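Local coordinates for protein tripeptidase (Staphylococcus aureus subsp. aureus, PDB 3RZA) that probably hydrolyses short peptides such as tripeptides, as a metal-dependent peptidase of the M20/M25/M40 family, at residues M20-F30 / A135-E146; F30-S38 / L126-A135. All blocks are in the same frame, centred on the assembly; numbering follows the deposited sequence.

Interaction 1 of 2, residues M20-F30 / A135-E146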
loop_
_atom_site.group_PDB
_atom_site.type_symbol
_atom_site.label_atom_id
_atom_site.label_comp_id
_atom_site.label_asym_id
_atom_site.label_seq_id
_atom_site.Cartn_x
_atom_site.Cartn_y
_atom_site.Cartn_z
HETATM N N MSE A 20 -7.522 54.295 -7.194
HETATM C CA MSE A 20 -7.268 54.370 -5.717
HETATM C C MSE A 20 -6.224 53.332 -5.176
HETATM O O MSE A 20 -5.242 53.753 -4.558
HETATM C CB MSE A 20 -8.594 54.267 -4.942
HETATM C CG MSE A 20 -8.478 54.565 -3.450
HETATM SE SE MSE A 20 -9.650 55.987 -2.761
HETATM C CE MSE A 20 -9.252 57.446 -4.035
ATOM N N ILE A 21 -6.437 52.012 -5.365
ATOM C CA ILE A 21 -5.320 51.037 -5.163
ATOM C C ILE A 21 -4.263 51.205 -6.273
ATOM O O ILE A 21 -4.581 51.509 -7.418
ATOM C CB ILE A 21 -5.754 49.502 -5.003
ATOM C CG1 ILE A 21 -6.310 48.922 -6.302
ATOM C CG2 ILE A 21 -6.719 49.312 -3.817
ATOM C CD1 ILE A 21 -5.314 48.073 -7.061
ATOM N N ASN A 22 -3.010 51.051 -5.896
ATOM C CA ASN A 22 -1.884 51.200 -6.796
ATOM C C ASN A 22 -1.608 49.800 -7.330
ATOM O O ASN A 22 -1.075 48.937 -6.610
ATOM C CB ASN A 22 -0.684 51.792 -6.015
ATOM C CG ASN A 22 0.478 52.186 -6.905
ATOM O OD1 ASN A 22 0.865 51.460 -7.800
ATOM N ND2 ASN A 22 1.080 53.341 -6.611
ATOM N N GLU A 23 -1.999 49.572 -8.576
ATOM C CA GLU A 23 -2.033 48.223 -9.176
ATOM C C GLU A 23 -0.650 47.617 -9.376
ATOM O O GLU A 23 -0.460 46.413 -9.184
ATOM C CB GLU A 23 -2.735 48.263 -10.550
ATOM C CG GLU A 23 -4.206 48.713 -10.502
ATOM C CD GLU A 23 -4.874 48.718 -11.872
ATOM O OE1 GLU A 23 -4.201 48.446 -12.901
ATOM O OE2 GLU A 23 -6.086 49.007 -11.911
ATOM N N GLN A 24 0.290 48.439 -9.830
ATOM C CA GLN A 24 1.674 48.015 -9.968
ATOM C C GLN A 24 2.288 47.709 -8.612
ATOM O O GLN A 24 3.007 46.729 -8.477
ATOM C CB GLN A 24 2.505 49.083 -10.694
ATOM C CG GLN A 24 3.971 48.693 -11.012
ATOM C CD GLN A 24 4.065 47.503 -11.966
ATOM O OE1 GLN A 24 4.402 46.378 -11.561
ATOM N NE2 GLN A 24 3.713 47.732 -13.223
ATOM N N ARG A 25 2.052 48.573 -7.626
ATOM C CA ARG A 25 2.586 48.328 -6.280
ATOM C C ARG A 25 2.037 47.021 -5.686
ATOM O O ARG A 25 2.799 46.259 -5.078
ATOM C CB ARG A 25 2.297 49.494 -5.343
ATOM C CG ARG A 25 2.960 49.359 -3.945
ATOM C CD ARG A 25 2.810 50.625 -3.157
ATOM N NE ARG A 25 1.400 50.928 -2.916
ATOM C CZ ARG A 25 0.889 52.146 -2.666
ATOM N NH1 ARG A 25 1.671 53.227 -2.542
ATOM N NH2 ARG A 25 -0.435 52.277 -2.493
ATOM N N LEU A 26 0.732 46.779 -5.867
ATOM C CA LEU A 26 0.070 45.527 -5.437
ATOM C C LEU A 26 0.734 44.312 -6.067
ATOM O O LEU A 26 1.022 43.335 -5.372
ATOM C CB LEU A 26 -1.427 45.545 -5.823
ATOM C CG LEU A 26 -2.305 44.304 -5.559
ATOM C CD1 LEU A 26 -2.189 43.849 -4.123
ATOM C CD2 LEU A 26 -3.772 44.597 -5.919
ATOM N N LEU A 27 0.930 44.378 -7.391
ATOM C CA LEU A 27 1.592 43.305 -8.150
ATOM C C LEU A 27 3.018 43.048 -7.639
ATOM O O LEU A 27 3.382 41.914 -7.412
ATOM C CB LEU A 27 1.596 43.632 -9.675
ATOM C CG LEU A 27 2.333 42.686 -10.649
ATOM C CD1 LEU A 27 1.908 41.267 -10.455
ATOM C CD2 LEU A 27 2.129 43.150 -12.139
ATOM N N ASN A 28 3.797 44.105 -7.440
ATOM C CA ASN A 28 5.158 43.974 -6.897
ATOM C C ASN A 28 5.182 43.355 -5.496
ATOM O O ASN A 28 6.012 42.497 -5.233
ATOM C CB ASN A 28 5.899 45.327 -6.891
ATOM C CG ASN A 28 6.155 45.877 -8.304
ATOM O OD1 ASN A 28 6.135 45.151 -9.290
ATOM N ND2 ASN A 28 6.399 47.167 -8.385
ATOM N N THR A 29 4.234 43.747 -4.641
ATOM C CA THR A 29 4.086 43.155 -3.296
ATOM C C THR A 29 3.759 41.674 -3.354
ATOM O O THR A 29 4.367 40.881 -2.645
ATOM C CB THR A 29 3.023 43.898 -2.477
ATOM O OG1 THR A 29 3.443 45.249 -2.316
ATOM C CG2 THR A 29 2.806 43.253 -1.087
ATOM N N PHE A 30 2.853 41.300 -4.250
ATOM C CA PHE A 30 2.517 39.887 -4.460
ATOM C C PHE A 30 3.745 39.091 -4.910
ATOM O O PHE A 30 4.006 38.019 -4.383
ATOM C CB PHE A 30 1.399 39.753 -5.505
ATOM C CG PHE A 30 1.049 38.347 -5.829
ATOM C CD1 PHE A 30 0.463 37.549 -4.870
ATOM C CD2 PHE A 30 1.342 37.796 -7.068
ATOM C CE1 PHE A 30 0.153 36.262 -5.113
ATOM C CE2 PHE A 30 1.016 36.446 -7.338
ATOM C CZ PHE A 30 0.411 35.691 -6.366
ATOM N N ALA A 135 -1.066 40.210 0.065
ATOM C CA ALA A 135 -0.708 41.333 -0.772
ATOM C C ALA A 135 -1.830 42.376 -0.778
ATOM O O ALA A 135 -1.580 43.578 -0.527
ATOM C CB ALA A 135 -0.396 40.849 -2.197
ATOM N N ALA A 136 -3.057 41.891 -1.000
ATOM C CA ALA A 136 -4.277 42.698 -0.889
ATOM C C ALA A 136 -4.358 43.478 0.431
ATOM O O ALA A 136 -4.589 44.704 0.430
ATOM C CB ALA A 136 -5.525 41.806 -1.084
HETATM N N MSE A 137 -4.117 42.791 1.543
HETATM C CA MSE A 137 -4.061 43.460 2.854
HETATM C C MSE A 137 -3.006 44.582 2.924
HETATM O O MSE A 137 -3.308 45.704 3.355
HETATM C CB MSE A 137 -3.744 42.460 3.959
HETATM C CG MSE A 137 -4.836 41.482 4.331
HETATM SE SE MSE A 137 -4.068 40.176 5.541
HETATM C CE MSE A 137 -5.666 39.231 5.782
ATOM N N LEU A 138 -1.778 44.278 2.499
ATOM C CA LEU A 138 -0.665 45.245 2.612
ATOM C C LEU A 138 -0.906 46.492 1.754
ATOM O O LEU A 138 -0.710 47.609 2.219
ATOM C CB LEU A 138 0.677 44.584 2.254
ATOM C CG LEU A 138 1.131 43.486 3.242
ATOM C CD1 LEU A 138 2.181 42.560 2.630
ATOM C CD2 LEU A 138 1.652 44.089 4.498
ATOM N N GLU A 139 -1.359 46.285 0.520
ATOM C CA GLU A 139 -1.714 47.377 -0.372
ATOM C C GLU A 139 -2.826 48.250 0.207
ATOM O O GLU A 139 -2.713 49.465 0.188
ATOM C CB GLU A 139 -2.146 46.827 -1.753
ATOM C CG GLU A 139 -2.683 47.879 -2.753
ATOM C CD GLU A 139 -1.665 48.969 -3.086
ATOM O OE1 GLU A 139 -0.436 48.699 -3.042
ATOM O OE2 GLU A 139 -2.091 50.093 -3.410
ATOM N N VAL A 140 -3.899 47.632 0.686
ATOM C CA VAL A 140 -5.014 48.385 1.299
ATOM C C VAL A 140 -4.540 49.261 2.471
ATOM O O VAL A 140 -4.912 50.443 2.553
ATOM C CB VAL A 140 -6.197 47.443 1.742
ATOM C CG1 VAL A 140 -7.172 48.162 2.697
ATOM C CG2 VAL A 140 -6.935 46.944 0.536
ATOM N N LEU A 141 -3.682 48.701 3.332
ATOM C CA LEU A 141 -3.114 49.466 4.459
ATOM C C LEU A 141 -2.323 50.659 3.964
ATOM O O LEU A 141 -2.479 51.757 4.503
ATOM C CB LEU A 141 -2.231 48.586 5.372
ATOM C CG LEU A 141 -2.989 47.709 6.362
ATOM C CD1 LEU A 141 -2.073 46.664 6.962
ATOM C CD2 LEU A 141 -3.668 48.567 7.484
ATOM N N GLN A 142 -1.531 50.445 2.908
ATOM C CA GLN A 142 -0.730 51.521 2.319
ATOM C C GLN A 142 -1.598 52.618 1.678
ATOM O O GLN A 142 -1.264 53.771 1.779
ATOM C CB GLN A 142 0.293 50.971 1.310
ATOM C CG GLN A 142 1.415 51.957 0.992
ATOM C CD GLN A 142 2.737 51.271 0.617
ATOM O OE1 GLN A 142 2.880 50.053 0.726
ATOM N NE2 GLN A 142 3.697 52.064 0.165
ATOM N N VAL A 143 -2.722 52.246 1.037
ATOM C CA VAL A 143 -3.698 53.238 0.500
ATOM C C VAL A 143 -4.391 54.030 1.623
ATOM O O VAL A 143 -4.585 55.233 1.510
ATOM C CB VAL A 143 -4.788 52.560 -0.400
ATOM C CG1 VAL A 143 -5.912 53.549 -0.776
ATOM C CG2 VAL A 143 -4.168 51.983 -1.657
ATOM N N ILE A 144 -4.791 53.338 2.686
ATOM C CA ILE A 144 -5.387 53.992 3.869
ATOM C C ILE A 144 -4.429 55.020 4.512
ATOM O O ILE A 144 -4.829 56.181 4.759
ATOM C CB ILE A 144 -5.855 52.952 4.917
ATOM C CG1 ILE A 144 -7.105 52.225 4.404
ATOM C CG2 ILE A 144 -6.147 53.633 6.274
ATOM C CD1 ILE A 144 -7.463 50.938 5.171
ATOM N N LYS A 145 -3.176 54.607 4.710
ATOM C CA LYS A 145 -2.119 55.483 5.218
ATOM C C LYS A 145 -1.915 56.717 4.338
ATOM O O LYS A 145 -2.041 57.841 4.803
ATOM C CB LYS A 145 -0.795 54.709 5.340
ATOM C CG LYS A 145 0.342 55.490 6.009
ATOM C CD LYS A 145 1.513 54.579 6.383
ATOM C CE LYS A 145 2.664 55.374 7.022
ATOM N NZ LYS A 145 3.971 54.704 6.851
ATOM N N GLU A 146 -1.655 56.499 3.056
ATOM C CA GLU A 146 -1.229 57.587 2.169
ATOM C C GLU A 146 -2.368 58.541 1.752
ATOM O O GLU A 146 -2.096 59.698 1.414
ATOM C CB GLU A 146 -0.489 57.017 0.945
ATOM C CG GLU A 146 -1.385 56.528 -0.210
ATOM C CD GLU A 146 -0.658 55.614 -1.197
ATOM O OE1 GLU A 146 0.592 55.488 -1.121
ATOM O OE2 GLU A 146 -1.339 55.007 -2.061
HETATM O O HOH W 1 -0.352 55.418 -4.999
HETATM O O HOH W 2 1.302 46.698 -1.806
#

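Interaction 2 of 2, residues F30-S38 / L126-A135. With ZN (zinc ion), chain C; CA (calcium ion), chain D.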
loop_
_atom_site.group_PDB
_atom_site.type_symbol
_atom_site.label_atom_id
_atom_site.label_comp_id
_atom_site.label_asym_id
_atom_site.label_seq_id
_atom_site.Cartn_x
_atom_site.Cartn_y
_atom_site.Cartn_z
ATOM N N PHE A 30 2.853 41.300 -4.250
ATOM C CA PHE A 30 2.517 39.887 -4.460
ATOM C C PHE A 30 3.745 39.091 -4.910
ATOM O O PHE A 30 4.006 38.019 -4.383
ATOM C CB PHE A 30 1.399 39.753 -5.505
ATOM C CG PHE A 30 1.049 38.347 -5.829
ATOM C CD1 PHE A 30 0.463 37.549 -4.870
ATOM C CD2 PHE A 30 1.342 37.796 -7.068
ATOM C CE1 PHE A 30 0.153 36.262 -5.113
ATOM C CE2 PHE A 30 1.016 36.446 -7.338
ATOM C CZ PHE A 30 0.411 35.691 -6.366
ATOM N N LEU A 31 4.486 39.632 -5.892
ATOM C CA LEU A 31 5.670 38.950 -6.431
ATOM C C LEU A 31 6.760 38.796 -5.355
ATOM O O LEU A 31 7.366 37.729 -5.227
ATOM C CB LEU A 31 6.209 39.666 -7.691
ATOM C CG LEU A 31 5.282 39.676 -8.935
ATOM C CD1 LEU A 31 5.778 40.649 -9.996
ATOM C CD2 LEU A 31 5.077 38.300 -9.541
ATOM N N GLU A 32 6.940 39.832 -4.541
ATOM C CA GLU A 32 7.870 39.788 -3.414
ATOM C C GLU A 32 7.560 38.633 -2.445
ATOM O O GLU A 32 8.468 37.863 -2.067
ATOM C CB GLU A 32 7.851 41.128 -2.655
ATOM C CG GLU A 32 9.000 41.291 -1.645
ATOM C CD GLU A 32 8.888 42.534 -0.778
ATOM O OE1 GLU A 32 8.054 43.438 -1.082
ATOM O OE2 GLU A 32 9.659 42.605 0.215
ATOM N N LEU A 33 6.280 38.499 -2.080
ATOM C CA LEU A 33 5.859 37.515 -1.089
ATOM C C LEU A 33 5.972 36.075 -1.571
ATOM O O LEU A 33 6.408 35.222 -0.791
ATOM C CB LEU A 33 4.444 37.785 -0.585
ATOM C CG LEU A 33 4.201 39.043 0.241
ATOM C CD1 LEU A 33 2.710 39.158 0.500
ATOM C CD2 LEU A 33 4.976 39.036 1.558
ATOM N N VAL A 34 5.592 35.798 -2.830
ATOM C CA VAL A 34 5.668 34.412 -3.378
ATOM C C VAL A 34 7.124 33.882 -3.432
ATOM O O VAL A 34 7.372 32.709 -3.146
ATOM C CB VAL A 34 4.979 34.247 -4.766
ATOM C CG1 VAL A 34 3.470 34.604 -4.684
ATOM C CG2 VAL A 34 5.692 35.050 -5.847
ATOM N N GLN A 35 8.077 34.786 -3.659
ATOM C CA GLN A 35 9.493 34.449 -3.696
ATOM C C GLN A 35 10.169 34.247 -2.321
ATOM O O GLN A 35 11.362 33.998 -2.275
ATOM C CB GLN A 35 10.243 35.509 -4.522
ATOM C CG GLN A 35 9.817 35.527 -6.001
ATOM C CD GLN A 35 10.487 36.629 -6.781
ATOM O OE1 GLN A 35 11.602 36.470 -7.248
ATOM N NE2 GLN A 35 9.818 37.769 -6.895
ATOM N N ILE A 36 9.429 34.393 -1.213
ATOM C CA ILE A 36 9.924 34.030 0.117
ATOM C C ILE A 36 9.304 32.681 0.451
ATOM O O ILE A 36 8.090 32.602 0.646
ATOM C CB ILE A 36 9.511 35.057 1.197
ATOM C CG1 ILE A 36 10.108 36.442 0.918
ATOM C CG2 ILE A 36 9.984 34.586 2.557
ATOM C CD1 ILE A 36 9.282 37.581 1.489
ATOM N N ASP A 37 10.136 31.635 0.517
ATOM C CA ASP A 37 9.686 30.274 0.797
ATOM C C ASP A 37 8.952 30.275 2.141
ATOM O O ASP A 37 9.472 30.819 3.117
ATOM C CB ASP A 37 10.873 29.294 0.918
ATOM C CG ASP A 37 11.680 29.146 -0.363
ATOM O OD1 ASP A 37 11.298 29.684 -1.410
ATOM O OD2 ASP A 37 12.740 28.494 -0.314
ATOM N N SER A 38 7.729 29.748 2.157
ATOM C CA SER A 38 6.974 29.527 3.398
ATOM C C SER A 38 6.145 28.236 3.311
ATOM O O SER A 38 4.930 28.237 3.567
ATOM C CB SER A 38 6.079 30.733 3.698
ATOM O OG SER A 38 5.144 30.940 2.657
ATOM N N LEU A 126 2.567 28.481 -7.155
ATOM C CA LEU A 126 2.757 29.948 -7.127
ATOM C C LEU A 126 2.716 30.450 -5.688
ATOM O O LEU A 126 3.494 31.323 -5.306
ATOM C CB LEU A 126 1.681 30.666 -7.973
ATOM C CG LEU A 126 1.718 32.189 -8.147
ATOM C CD1 LEU A 126 3.099 32.682 -8.595
ATOM C CD2 LEU A 126 0.653 32.653 -9.164
ATOM N N GLY A 127 1.807 29.915 -4.894
ATOM C CA GLY A 127 1.501 30.494 -3.603
ATOM C C GLY A 127 0.618 31.735 -3.659
ATOM O O GLY A 127 0.604 32.524 -2.701
ATOM N N ALA A 128 -0.180 31.878 -4.728
ATOM C CA ALA A 128 -1.335 32.811 -4.703
ATOM C C ALA A 128 -2.255 32.493 -3.541
ATOM O O ALA A 128 -2.790 33.389 -2.895
ATOM C CB ALA A 128 -2.095 32.766 -6.012
ATOM N N ASP A 129 -2.452 31.206 -3.321
ATOM C CA ASP A 129 -2.989 30.691 -2.094
ATOM C C ASP A 129 -1.854 30.634 -1.016
ATOM O O ASP A 129 -1.041 29.682 -1.025
ATOM C CB ASP A 129 -3.574 29.332 -2.343
ATOM C CG ASP A 129 -4.199 28.741 -1.125
ATOM O OD1 ASP A 129 -4.472 29.439 -0.142
ATOM O OD2 ASP A 129 -4.442 27.522 -1.144
ATOM N N ASP A 130 -1.764 31.600 -0.094
ATOM C CA ASP A 130 -2.729 32.691 0.167
ATOM C C ASP A 130 -2.062 34.075 0.172
ATOM O O ASP A 130 -2.594 35.042 0.736
ATOM C CB ASP A 130 -3.448 32.407 1.487
ATOM C CG ASP A 130 -4.721 33.248 1.684
ATOM O OD1 ASP A 130 -5.346 33.622 0.660
ATOM O OD2 ASP A 130 -5.057 33.576 2.864
ATOM N N LYS A 131 -0.950 34.200 -0.548
ATOM C CA LYS A 131 -0.190 35.437 -0.564
ATOM C C LYS A 131 -0.881 36.570 -1.384
ATOM O O LYS A 131 -0.548 37.720 -1.206
ATOM C CB LYS A 131 1.258 35.164 -1.015
ATOM C CG LYS A 131 1.993 34.222 -0.025
ATOM C CD LYS A 131 3.314 33.698 -0.507
ATOM C CE LYS A 131 4.125 33.178 0.677
ATOM N NZ LYS A 131 5.392 32.449 0.308
ATOM N N ALA A 132 -1.851 36.214 -2.250
ATOM C CA ALA A 132 -2.783 37.188 -2.856
ATOM C C ALA A 132 -3.554 37.922 -1.779
ATOM O O ALA A 132 -3.661 39.152 -1.815
ATOM C CB ALA A 132 -3.759 36.489 -3.829
ATOM N N GLY A 133 -4.047 37.167 -0.801
ATOM C CA GLY A 133 -4.684 37.735 0.370
ATOM C C GLY A 133 -3.794 38.664 1.173
ATOM O O GLY A 133 -4.204 39.766 1.530
ATOM N N LEU A 134 -2.567 38.233 1.432
ATOM C CA LEU A 134 -1.597 39.065 2.149
ATOM C C LEU A 134 -1.247 40.333 1.384
ATOM O O LEU A 134 -1.133 41.393 1.985
ATOM C CB LEU A 134 -0.312 38.277 2.450
ATOM C CG LEU A 134 -0.451 37.127 3.446
ATOM C CD1 LEU A 134 0.853 36.357 3.535
ATOM C CD2 LEU A 134 -0.860 37.619 4.812
ATOM N N ALA A 135 -1.066 40.210 0.065
ATOM C CA ALA A 135 -0.708 41.333 -0.772
ATOM C C ALA A 135 -1.830 42.376 -0.778
ATOM O O ALA A 135 -1.580 43.578 -0.527
ATOM C CB ALA A 135 -0.396 40.849 -2.197
HETATM ZN ZN ZN C . -5.475 29.127 1.633
HETATM CA CA CA D . -4.437 25.980 0.246
HETATM O O HOH W 3 5.511 31.073 -1.990
HETATM O O HOH W 4 -6.285 27.207 1.528
#

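Interaction 1 of 2, residues M20-F30 / A135-E146
The flat guanidinium of Arg25 lies between Asn22 on one face and Gln142 on the other, with two carboxylates at its edge. In the conformer modelled here, Gln142 CG sits over the centre of its face, 3.7 Å above the plane, and the amide stacks on the guanidinium. Asn22 CB meets the opposite face nearer the rim. At the edge, Arg25 grips Glu139 side-on. The bond from Arg25 NE to Glu139 OE1 is 2.9 Å and almost straight (178°). Arg25 NH2 reaches Glu139 OE2. The grip on Glu146 is end-on: Arg25 NH1 goes to the syn lone pair of Glu146 OE1, and Arg25 NH2 to Glu146 OE2 at 2.9 Å. Arg25 NH2 thus serves both acids. The arginine chain bends at chi3 (62°), which brings NE and NH2 round to face Glu139.

Glu139 is buried and well satisfied. Its OE2 also accepts from Asn22 N at 2.8 Å, from the face of the carboxylate opposite to Arg25 NH2. Its OE1 takes a water that also bonds Thr29 OG1. A second water joins Asn22 ND2 to Glu146 OE2. Asn22 caps helix 23-34 through its OD1, which accepts from Arg25 N.

Apolar contacts flank this network. Leu26 CD1 lies 3.8 Å from Glu139 CB, and Thr29 CG2 is as far from Leu138 CD1. Ala135 CB packs on the backbone of Phe30. Helix 374-393 adjoins Ile21 and Leu26. The arrangement is a salt-bridge network between two helices of roughly opposite direction, their segments 23-30 and 135-146 at 139°, with Arg25 as a knob among Glu139, Gln142, Val143 and Glu146.

Interaction 2 of 2, residues F30-S38 / L126-A135
This contact lies behind the two-metal site, at the start of helix 128-147. Asp129 bridges the metals, giving OD1 to the zinc ion at 2.1 Å and OD2 to the calcium ion. His98 and Asp186 also bind the zinc, and Glu163 and His366 the calcium. Asp129 points away from residues 30-38, whereas Lys131 points toward them.

The Lys131 chain is extended beyond CG (chi2 169°, chi3 162°) and carries its ammonium past the end of helix 23-34. There NZ donates to Ile36 O at 2.7 Å, almost in line with the carbonyl bond. It also donates to Ser38 OG at 2.8 Å and, over a longer 3.2 Å, to Leu33 O. Ile36 N reaches Leu33 O from the other face of that carbonyl. A water accepts from Lys131 NZ and donates to Val34 O. This buried ammonium therefore ties the last turn of the helix to the loop that follows. Ser38 OG is held as well by Met99 O, close in sequence to the zinc ligand His98.

The bridging aspartate, followed by a cis peptide before Asp130, is characteristic of the two-metal centre of M20-type peptidases. On the side of the helix turned to residues 30-38, the Phe30 ring enters as a knob among Ala128, Lys131, Ala132 and Ala135. The ring goes in edge first, with CE1 3.5 Å from Ala132 N and CZ 3.9 Å from Ala128 CB. Val34 CG1 lies over the rim of one ring face, while Val34 CB rests 3.3 Å from Leu126 O. Leu33 CD1 meets Leu134 CB at 3.7 Å, the two side chains crossing at about a right angle.

Overall arrangement
Interactions 1 and 2 are consecutive parts of one interface, between helix 23-34 and helix 128-147. Their centres are 14 Å apart, and they share Phe30 and Ala135. They also touch through Leu138 and Leu33. The helices run in roughly opposite directions, so interaction 2 is nested along the chain inside the loop closed by interaction 1. Interaction 1 lies farther out, about 24 Å from the chain centre, and is partly buried. Interaction 2 is buried, about 15 Å from the centre, and includes the metal-bridging aspartate. The interface thus packs the N-terminal helix along the helix that brings this aspartate to the metal site. The second chain touches neither contact.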